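Local coordinates for nitrite reductase (Hyphomicrobium denitrificans, PDB 2DV6), which probably reduces nitrite to nitric oxide with electrons from cytochrome c, as a copper enzyme of denitrification, at residues A25-T30 against E63-N68; L57-G62 against F102-V107; Q176-T181 against G330-L335; A408-L413 against F428-G433. All coordinates share one frame; numbering follows the deposited sequence.

Interaction 1: A25-T30 against E63-N68; sequences APVVFT and ETVQVN
Strands 27-30 and 64-68 run parallel, 4.7 Å apart at their axes, in one sheet of the N-terminal cupredoxin domain. Val-27 N donates to Thr-64 O, and Val-27 O accepts Gln-66 N; Phe-29 N and O repeat this with Gln-66 O and Asn-68 N, the alternation of a parallel ladder. Gln-66 runs alongside Val-28. Its CB lies 3.9 Å from Val-27 O, and with CG trans to the backbone N (chi1 176°) the extended chain travels with the Val-28 methyls: CD and OE1 both pass CG2, and NE2 comes 3.9 Å from Val-28 CG1. At the tip NE2 donates almost straight to a lone pair of Asn-68 OD1, at 2.9 Å; Glu-422 is a further partner of NE2 and Thr-99 of OD1, which fixes the Asn-68 amide. On the opposite face, with Val-27 and Val-65, the Phe-29 ring has Val-65 CG1 at its edge, 4.1 Å from CD1. Val-27 CG1 touches Glu-63 OE1, whose charge is answered by Arg-135. Tyr-315 of the second subunit packs on Thr-30 and Asn-68. Within that pair Asn-68 ND2 donates to Thr-30 OG1 at 3.0 Å, tilted 16° from its amide plane.

Interaction 2: L57-G62 against F102-V107; sequences LVVHEG and FVASKV
The carboxylate of Glu-61 has the CG2 methyl of Val-107 above its plane, displaced toward OE1, which it approaches to 3.4 Å. Ser-105 O stands on that same side, 3.8 Å from OE2; as two acceptors they are merely neighbours. CG of Glu-61 is turned opposite its backbone N (chi1 -174°) and the chain is extended, which carries the acid across Val-107 at about a right angle. The second flat group is the peptide carbonyl of Ala-104. Gly-62 N donates to its O at 2.8 Å from well above the carbonyl plane, 44° out of it, while Glu-61 CA brings a C-H to the same oxygen at 3.4 Å. Ala-104 is the centre of an inverse gamma turn, closed by a weak bond from Ser-105 N to Val-103 O, and this turn presents the carbonyl. Gly-62, at positive phi (88°), has a backbone shape that a side chain would not fit. Deeper in, Val-59 CG1 is pressed on Ala-104 CB at 3.5 Å, closer than usual for two methyls, with Val-65 packed beside both. Strand 57-60 edges one sheet and strand 97-103 edges the other, so the contact closes the rim of a cupredoxin beta-sandwich.

Interaction 3: Q176-T181 against G330-L335; sequences QLDDNT and GSVGSL
Val-332 N donates to Leu-177 O at 2.9 Å, where strand 163-178 ends in a classic beta bulge, Leu-177 and Asp-178 both facing Thr-181, and a type II turn from Asp-178 to Thr-181 leads back into strand 181-188. One residue earlier, Ser-331 OG gives its proton to Gln-176 O at 2.6 Å, arriving from above the carbonyl plane; a chi1 of -156°, which swings OG away from its own N, aims it there. A water joins that hydroxyl, 2.8 Å away, to Gln-176 OE1 and Val-332 O; the NE2 end of the same amide goes to Ser-140. Val-332 crosses Asp-178 obliquely: its CG1 lies 3.4 Å from OD2, and its CG2 rests as near to Leu-177 O. OD2 also accepts Asp-179 N at 2.7 Å, met on the anti side, which ties the carboxylate to the start of its own turn. Were Asp-178 an alanine, Asp-179 N would probably lose this acceptor and a gap open beside the Val-332 methyls. Tyr-325 packs on both Leu-177 and Val-332. The 330-335 loop follows strand 325-328 of the C-terminal cupredoxin sheet, and it is held to the preceding cupredoxin unit by directional polar bonds to two successive carbonyls, with Val-332 packed beside them.

Interaction 4: A408-L413 against F428-G433; sequences AGRYIL and FLNVDG
Arg-410 lays its guanidinium flat on the ring of Phe-428, planes 10° apart and centres 4.2 Å apart. NE rides over the middle of the ring, 3.5 Å above it, and CD adds a CH-pi contact to the same face; CZ makes an off-centre cation-pi contact. Bends at chi2 (111°) and chi3 fold the arginine across to reach the ring. At the edge of the guanidinium, NH2 points to Asn-430 OD1, 3.1 Å away, but that oxygen is crowded in the model and the bond is uncertain. Ile-412 CG1 runs beside the ring, near CD2. With the ring of Phe-428 cut back to an alanine, the guanidinium is likely to lose its flat support and be free to turn, and Ile-412 CG1 to lose the ring it packs against. On the other face of the hairpin the contacts are mainly apolar: Val-431 CG2 meets the edge of the Tyr-411 ring, 3.9 Å from CD1, and Leu-413 CD1 reaches Leu-429 CB. Tyr-411 OH is held by Arg-407 O.

These side chains are set by antiparallel pairing at 162°, in which Gly-409 and Val-431, then Tyr-411 and Leu-429, are hydrogen-bonded pairs, the tightest being Leu-429 N to Tyr-411 O at 2.6 Å. Where the pairing runs out, Ala-408 CB presses on Gly-433 CA at 3.4 Å; no side chain would fit on that glycine. Tyr-411 packs on Gly-228 of the second subunit, and a bound copper lies about 9 Å from the side chain of Ile-412. Within the sheet the hairpin stands between strand 341-343, beside Phe-428 and Asn-430, and strand 362-367, beside Ile-412.

From the N terminus, interaction 1 closes the first loop by pairing 25-30 with 63-68, and interaction 2 opens inside it at 57-62 and closes beyond it at 102-107, so the two cross. Probable backbone bonds from Glu-63 and Val-65 to Ala-104 and Phe-102 join them in one sheet, while Val-59, on Val-65 and Phe-29, packs the other sheet against it. Interaction 3 follows in series and spans the longest stretch, bringing 330-335 of the C-terminal part back to 176-181. Interaction 4, last in the chain, closes a short hairpin. Leu-335 O and Phe-428 N connect interaction 3 to interaction 4, and Ala-25 packs on Phe-428, so the N-terminal segment meets the C-terminal sheet.

Interaction 1: A25-T30 against E63-N68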
loop_
_atom_site.group_PDB
_atom_site.type_symbol
_atom_site.label_atom_id
_atom_site.label_comp_id
_atom_site.label_asym_id
_atom_site.label_seq_id
_atom_site.Cartn_x
_atom_site.Cartn_y
_atom_site.Cartn_z
ATOM N N ALA A 25 -27.074 -7.034 -29.288
ATOM C CA ALA A 25 -27.103 -6.364 -27.970
ATOM C C ALA A 25 -26.308 -5.046 -28.079
ATOM O O ALA A 25 -25.580 -4.881 -29.073
ATOM C CB ALA A 25 -26.501 -7.303 -26.869
ATOM N N PRO A 26 -26.466 -4.101 -27.096
ATOM C CA PRO A 26 -25.635 -2.871 -27.150
ATOM C C PRO A 26 -24.138 -3.201 -27.144
ATOM O O PRO A 26 -23.727 -4.224 -26.571
ATOM C CB PRO A 26 -26.038 -2.065 -25.898
ATOM C CG PRO A 26 -26.861 -2.979 -25.058
ATOM C CD PRO A 26 -27.391 -4.099 -25.938
ATOM N N VAL A 27 -23.369 -2.396 -27.868
ATOM C CA VAL A 27 -21.932 -2.410 -27.787
ATOM C C VAL A 27 -21.542 -1.480 -26.610
ATOM O O VAL A 27 -21.989 -0.331 -26.516
ATOM C CB VAL A 27 -21.256 -2.093 -29.188
ATOM C CG1 VAL A 27 -21.721 -0.778 -29.731
ATOM C CG2 VAL A 27 -19.691 -2.104 -29.099
ATOM N N VAL A 28 -20.763 -2.011 -25.680
ATOM C CA VAL A 28 -20.533 -1.350 -24.389
ATOM C C VAL A 28 -19.094 -0.903 -24.304
ATOM O O VAL A 28 -18.219 -1.684 -24.577
ATOM C CB VAL A 28 -20.894 -2.271 -23.191
ATOM C CG1 VAL A 28 -20.710 -1.525 -21.874
ATOM C CG2 VAL A 28 -22.361 -2.774 -23.303
ATOM N N PHE A 29 -18.859 0.362 -23.959
ATOM C CA PHE A 29 -17.505 0.884 -23.774
ATOM C C PHE A 29 -17.420 1.410 -22.375
ATOM O O PHE A 29 -18.317 2.134 -21.947
ATOM C CB PHE A 29 -17.206 2.045 -24.762
ATOM C CG PHE A 29 -17.251 1.622 -26.202
ATOM C CD1 PHE A 29 -18.367 1.887 -26.970
ATOM C CD2 PHE A 29 -16.222 0.862 -26.747
ATOM C CE1 PHE A 29 -18.421 1.467 -28.283
ATOM C CE2 PHE A 29 -16.263 0.430 -28.081
ATOM C CZ PHE A 29 -17.353 0.727 -28.844
ATOM N N THR A 30 -16.354 1.043 -21.655
ATOM C CA THR A 30 -16.118 1.615 -20.326
ATOM C C THR A 30 -14.922 2.568 -20.341
ATOM O O THR A 30 -13.891 2.221 -20.880
ATOM C CB THR A 30 -15.962 0.495 -19.246
ATOM O OG1 THR A 30 -17.162 -0.276 -19.242
ATOM C CG2 THR A 30 -15.717 1.089 -17.847
ATOM N N GLU A 63 -26.199 0.621 -34.527
ATOM C CA GLU A 63 -25.916 0.028 -33.204
ATOM C C GLU A 63 -26.373 0.942 -32.057
ATOM O O GLU A 63 -26.319 2.163 -32.148
ATOM C CB GLU A 63 -24.428 -0.337 -33.047
ATOM C CG GLU A 63 -23.981 -1.550 -33.898
ATOM C CD GLU A 63 -22.527 -1.900 -33.713
ATOM O OE1 GLU A 63 -21.760 -0.989 -33.340
ATOM O OE2 GLU A 63 -22.123 -3.078 -33.935
ATOM N N THR A 64 -26.859 0.320 -30.988
ATOM C CA THR A 64 -27.086 1.024 -29.740
ATOM C C THR A 64 -25.749 1.013 -28.990
ATOM O O THR A 64 -25.172 -0.051 -28.766
ATOM C CB THR A 64 -28.165 0.345 -28.911
ATOM O OG1 THR A 64 -29.394 0.403 -29.630
ATOM C CG2 THR A 64 -28.346 1.074 -27.597
ATOM N N VAL A 65 -25.251 2.204 -28.652
ATOM C CA VAL A 65 -23.915 2.343 -28.098
ATOM C C VAL A 65 -24.130 2.712 -26.659
ATOM O O VAL A 65 -24.837 3.687 -26.366
ATOM C CB VAL A 65 -23.119 3.467 -28.824
ATOM C CG1 VAL A 65 -21.775 3.773 -28.122
ATOM C CG2 VAL A 65 -22.906 3.095 -30.346
ATOM N N GLN A 66 -23.531 1.943 -25.760
ATOM C CA GLN A 66 -23.631 2.229 -24.320
ATOM C C GLN A 66 -22.249 2.656 -23.845
ATOM O O GLN A 66 -21.246 2.016 -24.170
ATOM C CB GLN A 66 -24.134 1.010 -23.519
ATOM C CG GLN A 66 -24.170 1.229 -21.985
ATOM C CD GLN A 66 -24.604 -0.005 -21.237
ATOM O OE1 GLN A 66 -25.525 -0.681 -21.658
ATOM N NE2 GLN A 66 -23.953 -0.302 -20.112
ATOM N N VAL A 67 -22.204 3.753 -23.103
ATOM C CA VAL A 67 -20.948 4.227 -22.538
ATOM C C VAL A 67 -21.042 4.263 -21.016
ATOM O O VAL A 67 -21.975 4.825 -20.479
ATOM C CB VAL A 67 -20.565 5.619 -23.106
ATOM C CG1 VAL A 67 -19.283 6.155 -22.438
ATOM C CG2 VAL A 67 -20.344 5.503 -24.653
ATOM N N ASN A 68 -20.072 3.633 -20.337
ATOM C CA ASN A 68 -20.031 3.600 -18.875
ATOM C C ASN A 68 -18.887 4.509 -18.415
ATOM O O ASN A 68 -17.730 4.230 -18.674
ATOM C CB ASN A 68 -19.723 2.200 -18.350
ATOM C CG ASN A 68 -20.702 1.144 -18.815
ATOM O OD1 ASN A 68 -21.917 1.391 -18.995
ATOM N ND2 ASN A 68 -20.180 -0.082 -18.954
HETATM O O HOH W 1 -26.761 -2.856 -30.905
#

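Interaction 2: L57-G62 against F102-V107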
loop_
_atom_site.group_PDB
_atom_site.type_symbol
_atom_site.label_atom_id
_atom_site.label_comp_id
_atom_site.label_asym_id
_atom_site.label_seq_id
_atom_site.Cartn_x
_atom_site.Cartn_y
_atom_site.Cartn_z
ATOM N N LEU A 57 -13.812 4.993 -30.159
ATOM C CA LEU A 57 -14.837 3.977 -29.934
ATOM C C LEU A 57 -15.399 3.630 -31.301
ATOM O O LEU A 57 -16.083 4.454 -31.921
ATOM C CB LEU A 57 -15.914 4.551 -29.015
ATOM C CG LEU A 57 -15.447 5.184 -27.688
ATOM C CD1 LEU A 57 -16.620 5.618 -26.838
ATOM C CD2 LEU A 57 -14.557 4.203 -26.933
ATOM N N VAL A 58 -15.089 2.448 -31.811
ATOM C CA VAL A 58 -15.582 2.120 -33.137
ATOM C C VAL A 58 -16.844 1.284 -33.161
ATOM O O VAL A 58 -16.951 0.227 -32.540
ATOM C CB VAL A 58 -14.483 1.823 -34.259
ATOM C CG1 VAL A 58 -13.038 1.836 -33.747
ATOM C CG2 VAL A 58 -14.832 0.642 -35.191
ATOM N N VAL A 59 -17.783 1.805 -33.926
ATOM C CA VAL A 59 -19.165 1.430 -33.859
ATOM C C VAL A 59 -19.718 1.370 -35.299
ATOM O O VAL A 59 -19.103 1.892 -36.232
ATOM C CB VAL A 59 -19.860 2.463 -32.940
ATOM C CG1 VAL A 59 -21.231 2.855 -33.407
ATOM C CG2 VAL A 59 -19.790 1.972 -31.473
ATOM N N HIS A 60 -20.844 0.673 -35.477
ATOM C CA HIS A 60 -21.464 0.531 -36.792
ATOM C C HIS A 60 -22.843 1.150 -36.806
ATOM O O HIS A 60 -23.564 1.146 -35.791
ATOM C CB HIS A 60 -21.491 -0.930 -37.259
ATOM C CG HIS A 60 -20.133 -1.467 -37.589
ATOM N ND1 HIS A 60 -19.629 -1.483 -38.871
ATOM C CD2 HIS A 60 -19.156 -1.976 -36.796
ATOM C CE1 HIS A 60 -18.415 -2.011 -38.863
ATOM N NE2 HIS A 60 -18.095 -2.297 -37.612
ATOM N N GLU A 61 -23.174 1.732 -37.957
ATOM C CA GLU A 61 -24.448 2.374 -38.177
ATOM C C GLU A 61 -25.621 1.529 -37.666
ATOM O O GLU A 61 -25.723 0.359 -37.979
ATOM C CB GLU A 61 -24.621 2.634 -39.674
ATOM C CG GLU A 61 -25.889 3.451 -39.973
ATOM C CD GLU A 61 -26.086 3.774 -41.458
ATOM O OE1 GLU A 61 -25.255 3.353 -42.308
ATOM O OE2 GLU A 61 -27.088 4.464 -41.756
ATOM N N GLY A 62 -26.501 2.144 -36.887
ATOM C CA GLY A 62 -27.670 1.459 -36.321
ATOM C C GLY A 62 -27.457 0.748 -34.977
ATOM O O GLY A 62 -28.431 0.297 -34.365
ATOM N N PHE A 102 -26.874 5.673 -26.844
ATOM C CA PHE A 102 -27.485 6.355 -27.989
ATOM C C PHE A 102 -27.471 5.405 -29.175
ATOM O O PHE A 102 -26.665 4.492 -29.211
ATOM C CB PHE A 102 -26.742 7.659 -28.312
ATOM C CG PHE A 102 -25.316 7.448 -28.767
ATOM C CD1 PHE A 102 -24.286 7.380 -27.843
ATOM C CD2 PHE A 102 -25.014 7.333 -30.121
ATOM C CE1 PHE A 102 -22.975 7.179 -28.244
ATOM C CE2 PHE A 102 -23.711 7.126 -30.540
ATOM C CZ PHE A 102 -22.684 7.050 -29.601
ATOM N N VAL A 103 -28.377 5.599 -30.128
ATOM C CA VAL A 103 -28.364 4.806 -31.353
ATOM C C VAL A 103 -27.461 5.546 -32.328
ATOM O O VAL A 103 -27.651 6.752 -32.565
ATOM C CB VAL A 103 -29.782 4.594 -31.959
ATOM C CG1 VAL A 103 -29.672 3.777 -33.266
ATOM C CG2 VAL A 103 -30.689 3.843 -30.973
ATOM N N ALA A 104 -26.454 4.845 -32.844
ATOM C CA ALA A 104 -25.499 5.434 -33.764
ATOM C C ALA A 104 -26.122 5.456 -35.168
ATOM O O ALA A 104 -25.753 4.675 -36.039
ATOM C CB ALA A 104 -24.177 4.651 -33.741
ATOM N N SER A 105 -27.084 6.354 -35.350
ATOM C CA SER A 105 -27.861 6.437 -36.592
ATOM C C SER A 105 -27.149 7.122 -37.779
ATOM O O SER A 105 -27.578 6.921 -38.917
ATOM C CB SER A 105 -29.217 7.101 -36.336
ATOM O OG SER A 105 -29.029 8.389 -35.782
ATOM N N LYS A 106 -26.079 7.901 -37.526
ATOM C CA LYS A 106 -25.337 8.571 -38.618
ATOM C C LYS A 106 -23.869 8.172 -38.672
ATOM O O LYS A 106 -23.138 8.361 -37.696
ATOM C CB LYS A 106 -25.404 10.111 -38.560
ATOM C CG LYS A 106 -26.510 10.772 -37.729
ATOM C CD LYS A 106 -25.925 12.024 -36.915
ATOM C CE LYS A 106 -27.009 12.932 -36.228
ATOM N NZ LYS A 106 -27.804 12.262 -35.133
ATOM N N VAL A 107 -23.450 7.666 -39.841
ATOM C CA VAL A 107 -22.051 7.381 -40.209
ATOM C C VAL A 107 -21.237 8.666 -40.099
ATOM O O VAL A 107 -21.794 9.746 -40.243
ATOM C CB VAL A 107 -21.976 6.766 -41.656
ATOM C CG1 VAL A 107 -20.553 6.654 -42.181
ATOM C CG2 VAL A 107 -22.612 5.390 -41.689
#

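Interaction 3: Q176-T181 against G330-L335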
loop_
_atom_site.group_PDB
_atom_site.type_symbol
_atom_site.label_atom_id
_atom_site.label_comp_id
_atom_site.label_asym_id
_atom_site.label_seq_id
_atom_site.Cartn_x
_atom_site.Cartn_y
_atom_site.Cartn_z
ATOM N N GLN A 176 -13.883 -20.777 -27.458
ATOM C CA GLN A 176 -14.186 -19.359 -27.556
ATOM C C GLN A 176 -15.159 -18.940 -26.442
ATOM O O GLN A 176 -16.299 -19.464 -26.355
ATOM C CB GLN A 176 -14.817 -19.007 -28.904
ATOM C CG GLN A 176 -15.143 -17.504 -29.031
ATOM C CD GLN A 176 -15.480 -17.116 -30.458
ATOM O OE1 GLN A 176 -16.603 -16.671 -30.741
ATOM N NE2 GLN A 176 -14.523 -17.314 -31.370
ATOM N N LEU A 177 -14.729 -17.959 -25.651
ATOM C CA LEU A 177 -15.544 -17.444 -24.557
ATOM C C LEU A 177 -16.219 -16.106 -24.975
ATOM O O LEU A 177 -17.316 -15.772 -24.534
ATOM C CB LEU A 177 -14.655 -17.236 -23.310
ATOM C CG LEU A 177 -15.244 -16.451 -22.097
ATOM C CD1 LEU A 177 -16.573 -17.087 -21.645
ATOM C CD2 LEU A 177 -14.251 -16.464 -20.948
ATOM N N ASP A 178 -15.543 -15.339 -25.820
ATOM C CA ASP A 178 -16.061 -14.053 -26.297
ATOM C C ASP A 178 -15.172 -13.715 -27.476
ATOM O O ASP A 178 -14.191 -14.416 -27.745
ATOM C CB ASP A 178 -15.913 -13.002 -25.196
ATOM C CG ASP A 178 -16.771 -11.748 -25.416
ATOM O OD1 ASP A 178 -16.836 -10.945 -24.444
ATOM O OD2 ASP A 178 -17.379 -11.554 -26.514
ATOM N N ASP A 179 -15.485 -12.645 -28.181
ATOM C CA ASP A 179 -14.626 -12.178 -29.263
ATOM C C ASP A 179 -13.202 -12.005 -28.723
ATOM O O ASP A 179 -12.989 -11.342 -27.692
ATOM C CB ASP A 179 -15.171 -10.838 -29.769
ATOM C CG ASP A 179 -14.416 -10.305 -30.980
ATOM O OD1 ASP A 179 -14.057 -9.094 -30.959
ATOM O OD2 ASP A 179 -14.192 -11.076 -31.941
ATOM N N ASN A 180 -12.232 -12.627 -29.398
ATOM C CA ASN A 180 -10.827 -12.491 -29.052
ATOM C C ASN A 180 -10.519 -13.006 -27.619
ATOM O O ASN A 180 -9.548 -12.592 -26.977
ATOM C CB ASN A 180 -10.389 -11.029 -29.292
ATOM C CG ASN A 180 -8.873 -10.846 -29.321
ATOM O OD1 ASN A 180 -8.111 -11.814 -29.431
ATOM N ND2 ASN A 180 -8.423 -9.591 -29.214
ATOM N N THR A 181 -11.380 -13.890 -27.107
ATOM C CA THR A 181 -11.187 -14.405 -25.741
ATOM C C THR A 181 -11.528 -15.874 -25.583
ATOM O O THR A 181 -12.522 -16.377 -26.139
ATOM C CB THR A 181 -11.659 -13.392 -24.617
ATOM O OG1 THR A 181 -12.329 -14.056 -23.541
ATOM C CG2 THR A 181 -12.512 -12.327 -25.157
ATOM N N GLY A 330 -22.908 -21.656 -23.270
ATOM C CA GLY A 330 -21.455 -21.765 -23.389
ATOM C C GLY A 330 -20.601 -20.525 -23.552
ATOM O O GLY A 330 -19.431 -20.524 -23.171
ATOM N N SER A 331 -21.157 -19.442 -24.105
ATOM C CA SER A 331 -20.274 -18.414 -24.596
ATOM C C SER A 331 -20.965 -17.072 -24.699
ATOM O O SER A 331 -22.215 -17.014 -24.758
ATOM C CB SER A 331 -19.823 -18.821 -25.996
ATOM O OG SER A 331 -18.597 -18.219 -26.340
ATOM N N VAL A 332 -20.170 -16.003 -24.768
ATOM C CA VAL A 332 -20.745 -14.692 -25.030
ATOM C C VAL A 332 -21.266 -14.609 -26.477
ATOM O O VAL A 332 -20.527 -14.926 -27.403
ATOM C CB VAL A 332 -19.759 -13.538 -24.725
ATOM C CG1 VAL A 332 -20.403 -12.156 -25.151
ATOM C CG2 VAL A 332 -19.411 -13.514 -23.215
ATOM N N GLY A 333 -22.530 -14.215 -26.655
ATOM C CA GLY A 333 -23.132 -14.106 -27.995
ATOM C C GLY A 333 -23.601 -15.432 -28.585
ATOM O O GLY A 333 -23.974 -15.516 -29.777
ATOM N N SER A 334 -23.568 -16.468 -27.753
ATOM C CA SER A 334 -23.974 -17.792 -28.152
ATOM C C SER A 334 -25.369 -17.785 -28.802
ATOM O O SER A 334 -25.540 -18.283 -29.930
ATOM C CB SER A 334 -23.956 -18.734 -26.948
ATOM O OG SER A 334 -24.463 -20.011 -27.320
ATOM N N LEU A 335 -26.338 -17.188 -28.100
ATOM C CA LEU A 335 -27.733 -17.158 -28.541
ATOM C C LEU A 335 -28.204 -15.820 -29.135
ATOM O O LEU A 335 -29.400 -15.620 -29.347
ATOM C CB LEU A 335 -28.648 -17.584 -27.401
ATOM C CG LEU A 335 -28.369 -18.928 -26.730
ATOM C CD1 LEU A 335 -29.502 -19.257 -25.707
ATOM C CD2 LEU A 335 -28.223 -20.060 -27.750
HETATM O O HOH W 2 -18.440 -16.298 -28.416
#

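Interaction 4: A408-L413 against F428-G433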
loop_
_atom_site.group_PDB
_atom_site.type_symbol
_atom_site.label_atom_id
_atom_site.label_comp_id
_atom_site.label_asym_id
_atom_site.label_seq_id
_atom_site.Cartn_x
_atom_site.Cartn_y
_atom_site.Cartn_z
ATOM N N ALA A 408 -44.971 -11.039 -34.316
ATOM C CA ALA A 408 -43.592 -10.960 -34.721
ATOM C C ALA A 408 -42.729 -10.148 -33.736
ATOM O O ALA A 408 -43.232 -9.320 -32.999
ATOM C CB ALA A 408 -43.526 -10.336 -36.113
ATOM N N GLY A 409 -41.424 -10.371 -33.761
ATOM C CA GLY A 409 -40.508 -9.574 -32.973
ATOM C C GLY A 409 -39.204 -10.280 -32.640
ATOM O O GLY A 409 -39.018 -11.469 -32.922
ATOM N N ARG A 410 -38.283 -9.523 -32.058
ATOM C CA ARG A 410 -37.109 -10.116 -31.514
ATOM C C ARG A 410 -37.374 -10.255 -30.022
ATOM O O ARG A 410 -37.328 -9.278 -29.295
ATOM C CB ARG A 410 -35.919 -9.207 -31.733
ATOM C CG ARG A 410 -34.734 -9.593 -30.896
ATOM C CD ARG A 410 -33.712 -10.111 -31.780
ATOM N NE ARG A 410 -32.731 -9.089 -32.009
ATOM C CZ ARG A 410 -32.045 -8.967 -33.137
ATOM N NH1 ARG A 410 -31.139 -7.992 -33.249
ATOM N NH2 ARG A 410 -32.263 -9.812 -34.137
ATOM N N TYR A 411 -37.656 -11.473 -29.585
ATOM C CA TYR A 411 -37.831 -11.759 -28.164
ATOM C C TYR A 411 -36.469 -12.058 -27.492
ATOM O O TYR A 411 -35.548 -12.600 -28.107
ATOM C CB TYR A 411 -38.861 -12.875 -27.987
ATOM C CG TYR A 411 -40.186 -12.456 -28.614
ATOM C CD1 TYR A 411 -40.496 -12.779 -29.951
ATOM C CD2 TYR A 411 -41.102 -11.688 -27.893
ATOM C CE1 TYR A 411 -41.706 -12.378 -30.526
ATOM C CE2 TYR A 411 -42.299 -11.277 -28.452
ATOM C CZ TYR A 411 -42.591 -11.621 -29.778
ATOM O OH TYR A 411 -43.774 -11.197 -30.329
ATOM N N ILE A 412 -36.355 -11.676 -26.229
ATOM C CA ILE A 412 -35.055 -11.661 -25.561
ATOM C C ILE A 412 -35.030 -12.510 -24.288
ATOM O O ILE A 412 -35.717 -12.201 -23.318
ATOM C CB ILE A 412 -34.596 -10.225 -25.325
ATOM C CG1 ILE A 412 -34.778 -9.385 -26.634
ATOM C CG2 ILE A 412 -33.121 -10.173 -24.829
ATOM C CD1 ILE A 412 -34.567 -7.881 -26.408
ATOM N N LEU A 413 -34.252 -13.599 -24.329
ATOM C CA LEU A 413 -34.032 -14.443 -23.146
ATOM C C LEU A 413 -33.062 -13.734 -22.184
ATOM O O LEU A 413 -31.991 -13.258 -22.595
ATOM C CB LEU A 413 -33.475 -15.804 -23.534
ATOM C CG LEU A 413 -34.397 -16.789 -24.276
ATOM C CD1 LEU A 413 -34.879 -16.224 -25.665
ATOM C CD2 LEU A 413 -33.667 -18.150 -24.454
ATOM N N PHE A 428 -31.480 -14.272 -28.116
ATOM C CA PHE A 428 -32.540 -13.786 -29.010
ATOM C C PHE A 428 -33.395 -14.929 -29.498
ATOM O O PHE A 428 -32.879 -16.019 -29.826
ATOM C CB PHE A 428 -31.971 -13.042 -30.228
ATOM C CG PHE A 428 -31.268 -11.738 -29.895
ATOM C CD1 PHE A 428 -30.262 -11.256 -30.725
ATOM C CD2 PHE A 428 -31.573 -11.024 -28.735
ATOM C CE1 PHE A 428 -29.566 -10.078 -30.418
ATOM C CE2 PHE A 428 -30.884 -9.834 -28.419
ATOM C CZ PHE A 428 -29.882 -9.361 -29.265
ATOM N N LEU A 429 -34.709 -14.685 -29.489
ATOM C CA LEU A 429 -35.692 -15.523 -30.177
ATOM C C LEU A 429 -36.296 -14.669 -31.308
ATOM O O LEU A 429 -37.089 -13.769 -31.051
ATOM C CB LEU A 429 -36.774 -16.024 -29.212
ATOM C CG LEU A 429 -38.072 -16.637 -29.782
ATOM C CD1 LEU A 429 -37.792 -17.784 -30.743
ATOM C CD2 LEU A 429 -38.934 -17.136 -28.650
ATOM N N ASN A 430 -35.894 -14.954 -32.548
ATOM C CA ASN A 430 -36.234 -14.124 -33.725
ATOM C C ASN A 430 -37.478 -14.648 -34.421
ATOM O O ASN A 430 -37.487 -15.794 -34.886
ATOM C CB ASN A 430 -35.072 -14.095 -34.724
ATOM C CG ASN A 430 -33.861 -13.373 -34.183
ATOM O OD1 ASN A 430 -34.015 -12.362 -33.550
ATOM N ND2 ASN A 430 -32.660 -13.888 -34.430
ATOM N N VAL A 431 -38.524 -13.808 -34.461
ATOM C CA VAL A 431 -39.799 -14.162 -35.084
ATOM C C VAL A 431 -40.109 -13.076 -36.129
ATOM O O VAL A 431 -40.386 -11.902 -35.804
ATOM C CB VAL A 431 -40.942 -14.317 -34.055
ATOM C CG1 VAL A 431 -42.244 -14.701 -34.751
ATOM C CG2 VAL A 431 -40.563 -15.382 -32.916
ATOM N N ASP A 432 -40.055 -13.490 -37.386
ATOM C CA ASP A 432 -40.179 -12.563 -38.514
ATOM C C ASP A 432 -41.626 -12.146 -38.757
ATOM O O ASP A 432 -42.563 -12.933 -38.538
ATOM C CB ASP A 432 -39.578 -13.185 -39.793
ATOM C CG ASP A 432 -39.303 -12.135 -40.874
ATOM O OD1 ASP A 432 -39.423 -10.907 -40.577
ATOM O OD2 ASP A 432 -38.938 -12.527 -42.018
ATOM N N GLY A 433 -41.802 -10.915 -39.217
ATOM C CA GLY A 433 -43.131 -10.368 -39.489
ATOM C C GLY A 433 -43.232 -8.859 -39.283
ATOM O O GLY A 433 -42.245 -8.204 -38.927
#